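Local coordinates for protein alpha-1,4-endofucoidanase (Mariniflexile fucanivorans, PDB 6DLH) that hydrolyses alpha-1,4-linked fucoidan chains internally as a retaining endo-fucoidan hydrolase of family GH107 and carries bound calcium ions, at residues E40-A45 and N337-F342; V81-T86 and K135-A140; F207-Y212 and D221-D226; G381-R386 and P399-Q404. One frame throughout, in Å; residues are numbered along the deposited sequence.

Contact 1: residues E40-A45 and N337-F342; sequences EWMRGA and NVVAHF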
loop_
_atom_site.group_PDB
_atom_site.type_symbol
_atom_site.label_atom_id
_atom_site.label_comp_id
_atom_site.label_asym_id
_atom_site.label_seq_id
_atom_site.Cartn_x
_atom_site.Cartn_y
_atom_site.Cartn_z
ATOM N N GLU A 40 21.943 10.598 7.562
ATOM C CA GLU A 40 23.114 9.928 8.110
ATOM C C GLU A 40 22.745 8.513 8.564
ATOM O O GLU A 40 23.595 7.622 8.605
ATOM C CB GLU A 40 23.744 10.779 9.219
ATOM C CG GLU A 40 24.685 10.020 10.141
ATOM C CD GLU A 40 25.953 9.461 9.507
ATOM O OE1 GLU A 40 26.378 9.987 8.443
ATOM O OE2 GLU A 40 26.513 8.492 10.077
ATOM N N TRP A 41 21.466 8.312 8.903
ATOM C CA TRP A 41 20.982 7.025 9.380
ATOM C C TRP A 41 20.958 6.021 8.230
ATOM O O TRP A 41 20.932 4.818 8.466
ATOM C CB TRP A 41 19.589 7.180 10.000
ATOM C CG TRP A 41 18.573 7.706 9.034
ATOM C CD1 TRP A 41 18.202 9.009 8.877
ATOM C CD2 TRP A 41 17.792 6.949 8.088
ATOM N NE1 TRP A 41 17.244 9.115 7.906
ATOM C CE2 TRP A 41 16.973 7.869 7.402
ATOM C CE3 TRP A 41 17.707 5.591 7.746
ATOM C CZ2 TRP A 41 16.085 7.478 6.397
ATOM C CZ3 TRP A 41 16.829 5.203 6.754
ATOM C CH2 TRP A 41 16.028 6.135 6.092
ATOM N N MET A 42 20.952 6.547 6.999
ATOM C CA MET A 42 20.893 5.770 5.774
ATOM C C MET A 42 22.215 5.028 5.547
ATOM O O MET A 42 22.239 4.001 4.870
ATOM C CB MET A 42 20.579 6.693 4.593
ATOM C CG MET A 42 20.494 6.010 3.245
ATOM S SD MET A 42 18.825 5.951 2.554
ATOM C CE MET A 42 18.182 7.553 3.044
ATOM N N ARG A 43 23.308 5.528 6.143
ATOM C CA ARG A 43 24.600 4.862 6.056
ATOM C C ARG A 43 24.571 3.567 6.866
ATOM O O ARG A 43 24.318 3.591 8.070
ATOM C CB ARG A 43 25.740 5.800 6.468
ATOM C CG ARG A 43 26.124 6.795 5.383
ATOM C CD ARG A 43 27.139 7.847 5.792
ATOM N NE ARG A 43 28.503 7.350 5.887
ATOM C CZ ARG A 43 29.161 7.149 7.023
ATOM N NH1 ARG A 43 28.633 7.529 8.174
ATOM N NH2 ARG A 43 30.343 6.557 7.010
ATOM N N GLY A 44 24.824 2.442 6.178
ATOM C CA GLY A 44 24.770 1.115 6.775
ATOM C C GLY A 44 23.356 0.530 6.806
ATOM O O GLY A 44 23.153 -0.558 7.342
ATOM N N ALA A 45 22.396 1.235 6.199
ATOM C CA ALA A 45 20.975 0.933 6.345
ATOM C C ALA A 45 20.504 -0.055 5.280
ATOM O O ALA A 45 20.861 0.065 4.110
ATOM C CB ALA A 45 20.158 2.208 6.291
ATOM N N ASN A 337 27.941 15.561 2.051
ATOM C CA ASN A 337 27.299 14.712 3.043
ATOM C C ASN A 337 26.178 13.885 2.417
ATOM O O ASN A 337 25.554 13.091 3.114
ATOM C CB ASN A 337 26.794 15.487 4.264
ATOM C CG ASN A 337 27.910 16.147 5.040
ATOM O OD1 ASN A 337 27.863 17.353 5.279
ATOM N ND2 ASN A 337 28.914 15.375 5.423
ATOM N N VAL A 338 25.937 14.072 1.113
ATOM C CA VAL A 338 24.961 13.278 0.381
ATOM C C VAL A 338 25.345 11.795 0.486
ATOM O O VAL A 338 26.497 11.422 0.298
ATOM C CB VAL A 338 24.834 13.774 -1.073
ATOM C CG1 VAL A 338 23.930 12.891 -1.917
ATOM C CG2 VAL A 338 24.362 15.221 -1.125
ATOM N N VAL A 339 24.370 10.959 0.847
ATOM C CA VAL A 339 24.633 9.569 1.178
ATOM C C VAL A 339 24.497 8.696 -0.073
ATOM O O VAL A 339 23.575 8.862 -0.871
ATOM C CB VAL A 339 23.713 9.102 2.324
ATOM C CG1 VAL A 339 23.742 7.586 2.512
ATOM C CG2 VAL A 339 24.058 9.819 3.629
ATOM N N ALA A 340 25.442 7.769 -0.241
ATOM C CA ALA A 340 25.386 6.831 -1.347
ATOM C C ALA A 340 24.300 5.799 -1.053
ATOM O O ALA A 340 24.312 5.176 0.004
ATOM C CB ALA A 340 26.736 6.188 -1.538
ATOM N N HIS A 341 23.361 5.637 -1.992
ATOM C CA HIS A 341 22.262 4.708 -1.797
ATOM C C HIS A 341 21.923 4.011 -3.112
ATOM O O HIS A 341 22.008 4.610 -4.180
ATOM C CB HIS A 341 21.059 5.435 -1.173
ATOM C CG HIS A 341 19.751 4.754 -1.398
ATOM N ND1 HIS A 341 19.004 4.949 -2.548
ATOM C CD2 HIS A 341 19.058 3.884 -0.637
ATOM C CE1 HIS A 341 17.902 4.230 -2.481
ATOM N NE2 HIS A 341 17.907 3.575 -1.314
ATOM N N PHE A 342 21.509 2.745 -3.010
ATOM C CA PHE A 342 21.286 1.890 -4.166
ATOM C C PHE A 342 19.851 1.367 -4.105
ATOM O O PHE A 342 19.379 1.035 -3.017
ATOM C CB PHE A 342 22.356 0.789 -4.172
ATOM C CG PHE A 342 22.414 -0.123 -5.377
ATOM C CD1 PHE A 342 22.018 0.308 -6.635
ATOM C CD2 PHE A 342 22.917 -1.410 -5.259
ATOM C CE1 PHE A 342 22.093 -0.536 -7.737
ATOM C CE2 PHE A 342 23.006 -2.251 -6.359
ATOM C CZ PHE A 342 22.601 -1.811 -7.599
#

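Contact 2: residues V81-T86 and K135-A140; sequences VQLPLT and KALRAA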
loop_
_atom_site.group_PDB
_atom_site.type_symbol
_atom_site.label_atom_id
_atom_site.label_comp_id
_atom_site.label_asym_id
_atom_site.label_seq_id
_atom_site.Cartn_x
_atom_site.Cartn_y
_atom_site.Cartn_z
ATOM N N VAL A 81 11.440 0.272 5.244
ATOM C CA VAL A 81 10.650 -0.252 4.143
ATOM C C VAL A 81 10.163 0.925 3.293
ATOM O O VAL A 81 9.725 1.942 3.835
ATOM C CB VAL A 81 9.462 -1.077 4.671
ATOM C CG1 VAL A 81 8.554 -1.570 3.546
ATOM C CG2 VAL A 81 9.909 -2.238 5.549
ATOM N N GLN A 82 10.235 0.764 1.962
ATOM C CA GLN A 82 9.696 1.720 1.008
ATOM C C GLN A 82 8.237 1.382 0.710
ATOM O O GLN A 82 7.909 0.229 0.433
ATOM C CB GLN A 82 10.529 1.761 -0.281
ATOM C CG GLN A 82 9.980 2.728 -1.329
ATOM C CD GLN A 82 10.777 2.795 -2.613
ATOM O OE1 GLN A 82 10.226 2.685 -3.705
ATOM N NE2 GLN A 82 12.085 2.977 -2.495
ATOM N N LEU A 83 7.383 2.413 0.782
ATOM C CA LEU A 83 5.956 2.317 0.514
ATOM C C LEU A 83 5.602 3.262 -0.630
ATOM O O LEU A 83 6.241 4.297 -0.807
ATOM C CB LEU A 83 5.178 2.744 1.762
ATOM C CG LEU A 83 5.443 1.949 3.036
ATOM C CD1 LEU A 83 4.876 2.701 4.239
ATOM C CD2 LEU A 83 4.846 0.550 2.935
ATOM N N PRO A 84 4.557 2.972 -1.430
ATOM C CA PRO A 84 4.070 3.957 -2.395
ATOM C C PRO A 84 3.358 5.063 -1.623
ATOM O O PRO A 84 2.788 4.797 -0.563
ATOM C CB PRO A 84 3.033 3.162 -3.195
ATOM C CG PRO A 84 2.556 2.097 -2.228
ATOM C CD PRO A 84 3.786 1.720 -1.435
ATOM N N LEU A 85 3.471 6.303 -2.126
ATOM C CA LEU A 85 2.375 7.258 -2.026
ATOM C C LEU A 85 1.619 7.218 -3.351
ATOM O O LEU A 85 0.393 7.172 -3.352
ATOM C CB LEU A 85 2.873 8.671 -1.706
ATOM C CG LEU A 85 1.851 9.797 -1.905
ATOM C CD1 LEU A 85 0.548 9.526 -1.152
ATOM C CD2 LEU A 85 2.421 11.146 -1.481
ATOM N N THR A 86 2.373 7.210 -4.464
ATOM C CA THR A 86 1.822 6.936 -5.784
ATOM C C THR A 86 2.465 5.673 -6.337
ATOM O O THR A 86 3.487 5.225 -5.823
ATOM C CB THR A 86 2.048 8.092 -6.772
ATOM O OG1 THR A 86 3.243 7.862 -7.523
ATOM C CG2 THR A 86 2.086 9.453 -6.108
ATOM N N LYS A 135 2.271 3.464 10.715
ATOM C CA LYS A 135 2.242 3.242 12.158
ATOM C C LYS A 135 2.679 1.818 12.495
ATOM O O LYS A 135 3.377 1.603 13.482
ATOM C CB LYS A 135 0.874 3.593 12.761
ATOM C CG LYS A 135 0.606 5.087 12.903
ATOM C CD LYS A 135 -0.819 5.436 13.290
ATOM C CE LYS A 135 -1.026 5.445 14.789
ATOM N NZ LYS A 135 -2.267 6.166 15.162
ATOM N N ALA A 136 2.277 0.857 11.664
ATOM C CA ALA A 136 2.701 -0.528 11.820
ATOM C C ALA A 136 4.222 -0.647 11.689
ATOM O O ALA A 136 4.857 -1.407 12.423
ATOM C CB ALA A 136 1.973 -1.403 10.825
ATOM N N LEU A 137 4.809 0.136 10.776
ATOM C CA LEU A 137 6.248 0.103 10.576
ATOM C C LEU A 137 6.959 0.718 11.777
ATOM O O LEU A 137 7.973 0.188 12.236
ATOM C CB LEU A 137 6.608 0.829 9.275
ATOM C CG LEU A 137 6.385 0.029 7.992
ATOM C CD1 LEU A 137 6.534 0.924 6.765
ATOM C CD2 LEU A 137 7.345 -1.150 7.917
ATOM N N ARG A 138 6.411 1.835 12.277
ATOM C CA ARG A 138 6.925 2.485 13.473
ATOM C C ARG A 138 6.898 1.491 14.630
ATOM O O ARG A 138 7.900 1.299 15.313
ATOM C CB ARG A 138 6.103 3.733 13.817
ATOM C CG ARG A 138 6.434 4.355 15.169
ATOM C CD ARG A 138 7.872 4.840 15.308
ATOM N NE ARG A 138 8.230 5.870 14.335
ATOM C CZ ARG A 138 8.046 7.176 14.499
ATOM N NH1 ARG A 138 7.606 7.648 15.655
ATOM N NH2 ARG A 138 8.280 8.005 13.498
ATOM N N ALA A 139 5.744 0.847 14.835
ATOM C CA ALA A 139 5.590 -0.037 15.979
ATOM C C ALA A 139 6.559 -1.210 15.850
ATOM O O ALA A 139 6.986 -1.772 16.859
ATOM C CB ALA A 139 4.155 -0.489 16.114
ATOM N N ALA A 140 6.935 -1.532 14.601
ATOM C CA ALA A 140 7.778 -2.682 14.304
ATOM C C ALA A 140 9.254 -2.297 14.374
ATOM O O ALA A 140 10.128 -3.137 14.151
ATOM C CB ALA A 140 7.410 -3.261 12.958
#

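Contact 3: residues F207-Y212 and D221-D226; sequences FILKEY and DAWCFD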
loop_
_atom_site.group_PDB
_atom_site.type_symbol
_atom_site.label_atom_id
_atom_site.label_comp_id
_atom_site.label_asym_id
_atom_site.label_seq_id
_atom_site.Cartn_x
_atom_site.Cartn_y
_atom_site.Cartn_z
ATOM N N PHE A 207 -0.144 21.888 -3.070
ATOM C CA PHE A 207 -1.491 21.571 -2.614
ATOM C C PHE A 207 -1.665 20.086 -2.289
ATOM O O PHE A 207 -2.395 19.742 -1.357
ATOM C CB PHE A 207 -2.544 22.121 -3.580
ATOM C CG PHE A 207 -2.681 23.623 -3.521
ATOM C CD1 PHE A 207 -2.558 24.396 -4.665
ATOM C CD2 PHE A 207 -2.901 24.268 -2.310
ATOM C CE1 PHE A 207 -2.669 25.778 -4.599
ATOM C CE2 PHE A 207 -3.011 25.650 -2.243
ATOM C CZ PHE A 207 -2.894 26.402 -3.391
ATOM N N ILE A 208 -1.007 19.215 -3.065
ATOM C CA ILE A 208 -1.119 17.783 -2.838
ATOM C C ILE A 208 0.016 17.308 -1.934
ATOM O O ILE A 208 -0.244 16.803 -0.844
ATOM C CB ILE A 208 -1.207 16.995 -4.161
ATOM C CG1 ILE A 208 -2.257 17.575 -5.117
ATOM C CG2 ILE A 208 -1.444 15.514 -3.890
ATOM C CD1 ILE A 208 -3.691 17.451 -4.636
ATOM N N LEU A 209 1.266 17.497 -2.376
ATOM C CA LEU A 209 2.419 16.887 -1.729
ATOM C C LEU A 209 2.620 17.431 -0.317
ATOM O O LEU A 209 2.946 16.666 0.590
ATOM C CB LEU A 209 3.669 17.082 -2.594
ATOM C CG LEU A 209 4.971 16.497 -2.040
ATOM C CD1 LEU A 209 4.877 14.985 -1.872
ATOM C CD2 LEU A 209 6.147 16.848 -2.940
ATOM N N LYS A 210 2.421 18.743 -0.127
ATOM C CA LYS A 210 2.743 19.366 1.149
ATOM C C LYS A 210 1.741 18.944 2.224
ATOM O O LYS A 210 2.094 18.877 3.400
ATOM C CB LYS A 210 2.834 20.893 1.044
ATOM C CG LYS A 210 3.268 21.598 2.326
ATOM C CD LYS A 210 3.785 23.011 2.143
ATOM C CE LYS A 210 2.752 24.080 2.430
ATOM N NZ LYS A 210 3.395 25.364 2.798
ATOM N N GLU A 211 0.499 18.662 1.811
ATOM C CA GLU A 211 -0.571 18.320 2.739
ATOM C C GLU A 211 -0.258 16.963 3.368
ATOM O O GLU A 211 -0.353 16.789 4.585
ATOM C CB GLU A 211 -1.922 18.301 2.017
ATOM N N TYR A 212 0.139 16.016 2.510
ATOM C CA TYR A 212 0.584 14.702 2.935
ATOM C C TYR A 212 1.737 14.820 3.932
ATOM O O TYR A 212 1.670 14.268 5.027
ATOM C CB TYR A 212 0.982 13.887 1.709
ATOM C CG TYR A 212 -0.173 13.357 0.901
ATOM C CD1 TYR A 212 -1.207 12.656 1.501
ATOM C CD2 TYR A 212 -0.203 13.511 -0.472
ATOM C CE1 TYR A 212 -2.252 12.142 0.754
ATOM C CE2 TYR A 212 -1.239 12.996 -1.233
ATOM C CZ TYR A 212 -2.266 12.312 -0.617
ATOM O OH TYR A 212 -3.285 11.805 -1.368
ATOM N N ASP A 221 10.492 9.037 6.869
ATOM C CA ASP A 221 11.894 9.388 7.055
ATOM C C ASP A 221 12.548 9.823 5.743
ATOM O O ASP A 221 13.547 10.535 5.765
ATOM C CB ASP A 221 12.701 8.276 7.733
ATOM C CG ASP A 221 12.172 7.903 9.102
ATOM O OD1 ASP A 221 11.181 7.162 9.156
ATOM O OD2 ASP A 221 12.757 8.362 10.102
ATOM N N ALA A 222 11.991 9.383 4.607
ATOM C CA ALA A 222 12.630 9.584 3.313
ATOM C C ALA A 222 11.573 9.612 2.221
ATOM O O ALA A 222 10.551 8.950 2.354
ATOM C CB ALA A 222 13.641 8.488 3.046
ATOM N N TRP A 223 11.850 10.387 1.161
ATOM C CA TRP A 223 11.055 10.432 -0.055
ATOM C C TRP A 223 11.965 10.154 -1.252
ATOM O O TRP A 223 13.018 10.768 -1.382
ATOM C CB TRP A 223 10.423 11.821 -0.227
ATOM C CG TRP A 223 9.472 12.269 0.841
ATOM C CD1 TRP A 223 9.790 12.832 2.041
ATOM C CD2 TRP A 223 8.036 12.247 0.770
ATOM N NE1 TRP A 223 8.650 13.144 2.729
ATOM C CE2 TRP A 223 7.558 12.797 1.975
ATOM C CE3 TRP A 223 7.111 11.814 -0.187
ATOM C CZ2 TRP A 223 6.197 12.914 2.252
ATOM C CZ3 TRP A 223 5.765 11.925 0.085
ATOM C CH2 TRP A 223 5.318 12.468 1.292
ATOM N N CYS A 224 11.548 9.267 -2.159
ATOM C CA CYS A 224 12.296 9.127 -3.397
ATOM C C CYS A 224 11.370 9.409 -4.575
ATOM O O CYS A 224 10.319 8.780 -4.688
ATOM C CB CYS A 224 12.977 7.765 -3.513
ATOM S SG CYS A 224 11.837 6.354 -3.512
ATOM N N PHE A 225 11.783 10.352 -5.439
ATOM C CA PHE A 225 10.968 10.816 -6.553
ATOM C C PHE A 225 11.499 10.248 -7.863
ATOM O O PHE A 225 12.580 10.615 -8.314
ATOM C CB PHE A 225 10.934 12.350 -6.597
ATOM C CG PHE A 225 10.257 12.985 -5.408
ATOM C CD1 PHE A 225 8.872 13.077 -5.347
ATOM C CD2 PHE A 225 11.000 13.478 -4.346
ATOM C CE1 PHE A 225 8.244 13.647 -4.246
ATOM C CE2 PHE A 225 10.373 14.041 -3.242
ATOM C CZ PHE A 225 8.998 14.125 -3.197
ATOM N N ASP A 226 10.698 9.378 -8.480
ATOM C CA ASP A 226 11.052 8.688 -9.705
ATOM C C ASP A 226 10.714 9.575 -10.902
ATOM O O ASP A 226 9.921 10.506 -10.774
ATOM C CB ASP A 226 10.290 7.363 -9.783
ATOM C CG ASP A 226 10.897 6.320 -10.705
ATOM O OD1 ASP A 226 11.996 6.570 -11.241
ATOM O OD2 ASP A 226 10.260 5.253 -10.868
#

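Contact 4: residues G381-R386 and P399-Q404; sequences GTPLVR and PYALNQ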
loop_
_atom_site.group_PDB
_atom_site.type_symbol
_atom_site.label_atom_id
_atom_site.label_comp_id
_atom_site.label_asym_id
_atom_site.label_seq_id
_atom_site.Cartn_x
_atom_site.Cartn_y
_atom_site.Cartn_z
ATOM N N GLY A 381 14.609 -3.960 -3.825
ATOM C CA GLY A 381 13.327 -4.278 -4.423
ATOM C C GLY A 381 12.993 -5.732 -4.120
ATOM O O GLY A 381 13.377 -6.619 -4.882
ATOM N N THR A 382 12.290 -5.946 -2.999
ATOM C CA THR A 382 11.945 -7.259 -2.478
ATOM C C THR A 382 10.614 -7.703 -3.071
ATOM O O THR A 382 9.618 -7.002 -2.929
ATOM C CB THR A 382 11.845 -7.225 -0.943
ATOM O OG1 THR A 382 10.931 -6.187 -0.563
ATOM C CG2 THR A 382 13.181 -7.004 -0.267
ATOM N N PRO A 383 10.539 -8.884 -3.729
ATOM C CA PRO A 383 9.306 -9.319 -4.394
ATOM C C PRO A 383 8.253 -9.955 -3.480
ATOM O O PRO A 383 8.551 -10.833 -2.666
ATOM C CB PRO A 383 9.817 -10.388 -5.373
ATOM C CG PRO A 383 11.022 -10.995 -4.673
ATOM C CD PRO A 383 11.639 -9.849 -3.891
ATOM N N LEU A 384 7.001 -9.512 -3.646
ATOM C CA LEU A 384 5.862 -10.156 -3.022
ATOM C C LEU A 384 5.314 -11.199 -3.993
ATOM O O LEU A 384 5.622 -11.156 -5.184
ATOM C CB LEU A 384 4.812 -9.089 -2.699
ATOM C CG LEU A 384 5.307 -7.917 -1.857
ATOM C CD1 LEU A 384 4.217 -6.863 -1.712
ATOM C CD2 LEU A 384 5.806 -8.387 -0.491
ATOM N N VAL A 385 4.489 -12.119 -3.485
ATOM C CA VAL A 385 4.014 -13.245 -4.279
ATOM C C VAL A 385 3.067 -12.788 -5.399
ATOM O O VAL A 385 3.208 -13.233 -6.534
ATOM C CB VAL A 385 3.392 -14.336 -3.383
ATOM C CG1 VAL A 385 2.529 -15.325 -4.165
ATOM C CG2 VAL A 385 4.463 -15.063 -2.579
ATOM N N ARG A 386 2.090 -11.926 -5.080
ATOM C CA ARG A 386 1.131 -11.453 -6.067
ATOM C C ARG A 386 0.655 -10.056 -5.671
ATOM O O ARG A 386 -0.029 -9.873 -4.662
ATOM C CB ARG A 386 -0.027 -12.449 -6.202
ATOM C CG ARG A 386 -0.854 -12.291 -7.472
ATOM C CD ARG A 386 -2.108 -13.151 -7.501
ATOM N NE ARG A 386 -1.835 -14.574 -7.383
ATOM C CZ ARG A 386 -2.221 -15.342 -6.372
ATOM N NH1 ARG A 386 -3.127 -14.916 -5.508
ATOM N NH2 ARG A 386 -1.686 -16.539 -6.222
ATOM N N PRO A 399 9.063 -16.856 -0.938
ATOM C CA PRO A 399 9.889 -17.628 -0.013
ATOM C C PRO A 399 11.385 -17.414 -0.233
ATOM O O PRO A 399 12.127 -17.334 0.740
ATOM C CB PRO A 399 9.458 -19.073 -0.315
ATOM C CG PRO A 399 8.005 -18.931 -0.717
ATOM C CD PRO A 399 7.989 -17.665 -1.549
ATOM N N TYR A 400 11.827 -17.290 -1.495
ATOM C CA TYR A 400 13.257 -17.138 -1.750
ATOM C C TYR A 400 13.783 -15.806 -1.219
ATOM O O TYR A 400 14.923 -15.726 -0.758
ATOM C CB TYR A 400 13.641 -17.359 -3.218
ATOM C CG TYR A 400 13.309 -16.223 -4.146
ATOM C CD1 TYR A 400 14.090 -15.073 -4.193
ATOM C CD2 TYR A 400 12.198 -16.295 -4.971
ATOM C CE1 TYR A 400 13.761 -14.013 -5.027
ATOM C CE2 TYR A 400 11.872 -15.254 -5.825
ATOM C CZ TYR A 400 12.661 -14.119 -5.861
ATOM O OH TYR A 400 12.326 -13.116 -6.715
ATOM N N ALA A 401 12.956 -14.762 -1.299
ATOM C CA ALA A 401 13.394 -13.440 -0.874
ATOM C C ALA A 401 13.610 -13.438 0.636
ATOM O O ALA A 401 14.609 -12.900 1.104
ATOM C CB ALA A 401 12.405 -12.383 -1.315
ATOM N N LEU A 402 12.688 -14.075 1.379
ATOM C CA LEU A 402 12.825 -14.265 2.817
ATOM C C LEU A 402 14.112 -15.038 3.105
ATOM O O LEU A 402 14.906 -14.624 3.952
ATOM C CB LEU A 402 11.587 -14.982 3.379
ATOM C CG LEU A 402 11.594 -15.237 4.894
ATOM C CD1 LEU A 402 11.647 -13.935 5.678
ATOM C CD2 LEU A 402 10.380 -16.034 5.334
ATOM N N ASN A 403 14.323 -16.140 2.371
ATOM C CA ASN A 403 15.528 -16.951 2.486
ATOM C C ASN A 403 16.773 -16.062 2.415
ATOM O O ASN A 403 17.604 -16.072 3.324
ATOM C CB ASN A 403 15.540 -18.047 1.418
ATOM C CG ASN A 403 16.850 -18.801 1.338
ATOM O OD1 ASN A 403 17.181 -19.568 2.237
ATOM N ND2 ASN A 403 17.589 -18.612 0.253
ATOM N N GLN A 404 16.875 -15.257 1.346
ATOM C CA GLN A 404 18.063 -14.452 1.105
ATOM C C GLN A 404 18.248 -13.397 2.197
ATOM O O GLN A 404 19.363 -13.181 2.676
ATOM C CB GLN A 404 18.032 -13.857 -0.306
ATOM C CG GLN A 404 17.985 -14.905 -1.416
ATOM C CD GLN A 404 18.387 -14.352 -2.765
ATOM O OE1 GLN A 404 17.957 -13.266 -3.170
ATOM N NE2 GLN A 404 19.207 -15.105 -3.483
#

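Contact 1: residues E40-A45 and N337-F342
M42 and R43 straddle one methyl of V339: CG1 of V339 lies 3.7 Å from M42 CG, and R43 CG reaches the same methyl at 3.8 Å. Both side chains come at V339 on a slant, touching it through methylenes and not through their polar or sulfur ends. CG of M42 is anti to its N (chi1 180°), but the chain then bends at chi2 and chi3, which swings the sulfur beyond V339 toward H341. There SD stands 3.8 Å from CD2 of H341 and 4.5 Å from the ring centroid, 47° off the ring normal, an oblique Met-aromatic contact. Hydrogen bonds from H341 ND1 to T291 O and between NE2 and T379 OG1 hold the ring's rotation. H341 opens the short strand 341-342 of the parallel sheet in the catalytic module, whose helices and strands are consistent with the beta/alpha barrel of the related GH29 fucosidases; residues 40-45 lead into strand 46-49 of that sheet. A type II turn from M42 to A45, closed by A45 N to M42 O at 3.1 Å, steers the chain there, with G44 at the turn position that accommodates positive phi. R43 bends at chi3, and its guanidinium receives the E40 carboxylate at its edge, in plane: NH1 and OE2 form a 3.0 Å salt bridge, although the hydrogen-bond geometry is weak. NH2 of R43 also bonds the carbonyl of N323. The side chain of V339 lies about 8 Å from that of F327, a residue of a calcium site.

Contact 2: residues V81-T86 and K135-A140
The helical bond from A139 N to K135 O, 2.8 Å long, belongs to the turn that presents L137 to V81 and L83. No hydrogen bond crosses to the strand; the meeting is wholly apolar. L137 forks, and each branch finds its own partner. CD1 meets L83 tip to tip, 3.5 Å from L83 CD1, while CD2 rests 3.7 Å from CG2 of V81, whose side chain crosses that of the leucine at about a right angle. Chi1 of -79° sets CG of L137 opposite its carbonyl carbon, which aims the fork at the strand. V81 and L83 are alternate residues on strand 80-84 and face helix 129-139; Q82, between them, points the other way, and its NE2 bonds E145 OE1. This is helix-on-sheet packing in a beta/alpha fold, and L69 of helix 66-71 and T144 of the next strand also touch L137. An alanine in place of L137 would remove both branches and would probably open a gap between helix and strand, leaving V81 CG2 and L83 CD1 without the methyls they now meet. With all three touching side chains buried, cohesion here rests on dispersion and the exclusion of water.

Contact 3: residues F207-Y212 and D221-D226
Helix 198-216 runs over strand 222-226 with the nearest alpha carbons, those of L209 and W223, 10.9 Å apart, a gap bridged by side chains alone. L209 spans it with two methyls. CD1 reaches the six-membered ring of W223, 3.7 Å from CZ3, and CD2 lies 4.0 Å from CZ of F225. In each case the methyl meets the ring obliquely. The leucine starts off at an angle to the strand, and its torsions (chi1 180°, chi2 61°) carry the fork round so that one methyl goes to each aromatic. W223 and F225, two residues apart on the strand, put their rings on the same face. Strand 143-149, helix 198-216 and strand 222-226 form a beta-alpha-beta crossover within the parallel sheet, since the two strands are neighbours. C224 faces the opposite way, against E145 and Y290. A serine at L209 would probably leave both rings short of a hydrophobic neighbour and put a hydroxyl into a buried apolar layer. Helix 249-259 adds to that layer: F254 and A257 touch L209, C258 touches W223 and F225, and F254 also meets the F225 ring edge-to-face. Y212, a turn further along the helix, starts toward the strand, but its ring leads away and its hydroxyl bonds the carbonyl of A97.

Contact 4: residues G381-R386 and P399-Q404
P383 presses its ring against the first turn of helix 399-415, wedged between Y400 and A401. This is the tight part of the contact. CG of the proline comes within 3.2 Å of Y400 OH and 3.7 Å of Y400 CZ, approaching the phenol obliquely, while CD packs 3.7 Å from the CB of A401. The tyrosine takes the less common first torsion (chi1 76°), its CG set between backbone N and carbonyl carbon, and this turns the ring out across the helix axis, bringing the hydroxyl beside the proline. The hydroxyl also has a polar partner, the carbonyl of G354, which helps hold the phenol end. P383 and A401 are both buried, and no hydrogen bond joins the two segments. Toward V385 the fit slackens: its CG2 is 4.5 Å from CD of P399, an exposed residue at the start of the helix, and V385 itself is partly exposed. There the chain turns a corner, and V385 and R386 both face V394 in a classic beta bulge. The segment 381-386 runs from strand 377-379 of the parallel sheet toward the short strand 394-395, after which helix 399-415 begins. Backbone bonds of P383 with Q398 and of V385 with T396 tie it to the approach to the helix, while Q346 lies against P383, and S347 and P357 lie against Y400.

Overall arrangement
Contacts 1, 2 and 3 all reach the same parallel sheet, and contacts 2 and 3 are nested in the chain between the two segments of contact 1. W41 CZ2 of contact 1 packs 3.7 Å from D221 CB of contact 3. Contacts 2 and 3 meet on both sheet faces: L85 CD2 lies 3.8 Å from W223 CZ3, and Q82 NE2 lies 3.5 Å from C224 SG. Contact 4 comes later in the chain and touches none of the others; its nearest atoms are about 7 Å from contacts 1 and 2 and about 11 Å from contact 3. Calcium lies nearest contact 1, about 10 Å from the R43 side chain, against about 12 Å for V81.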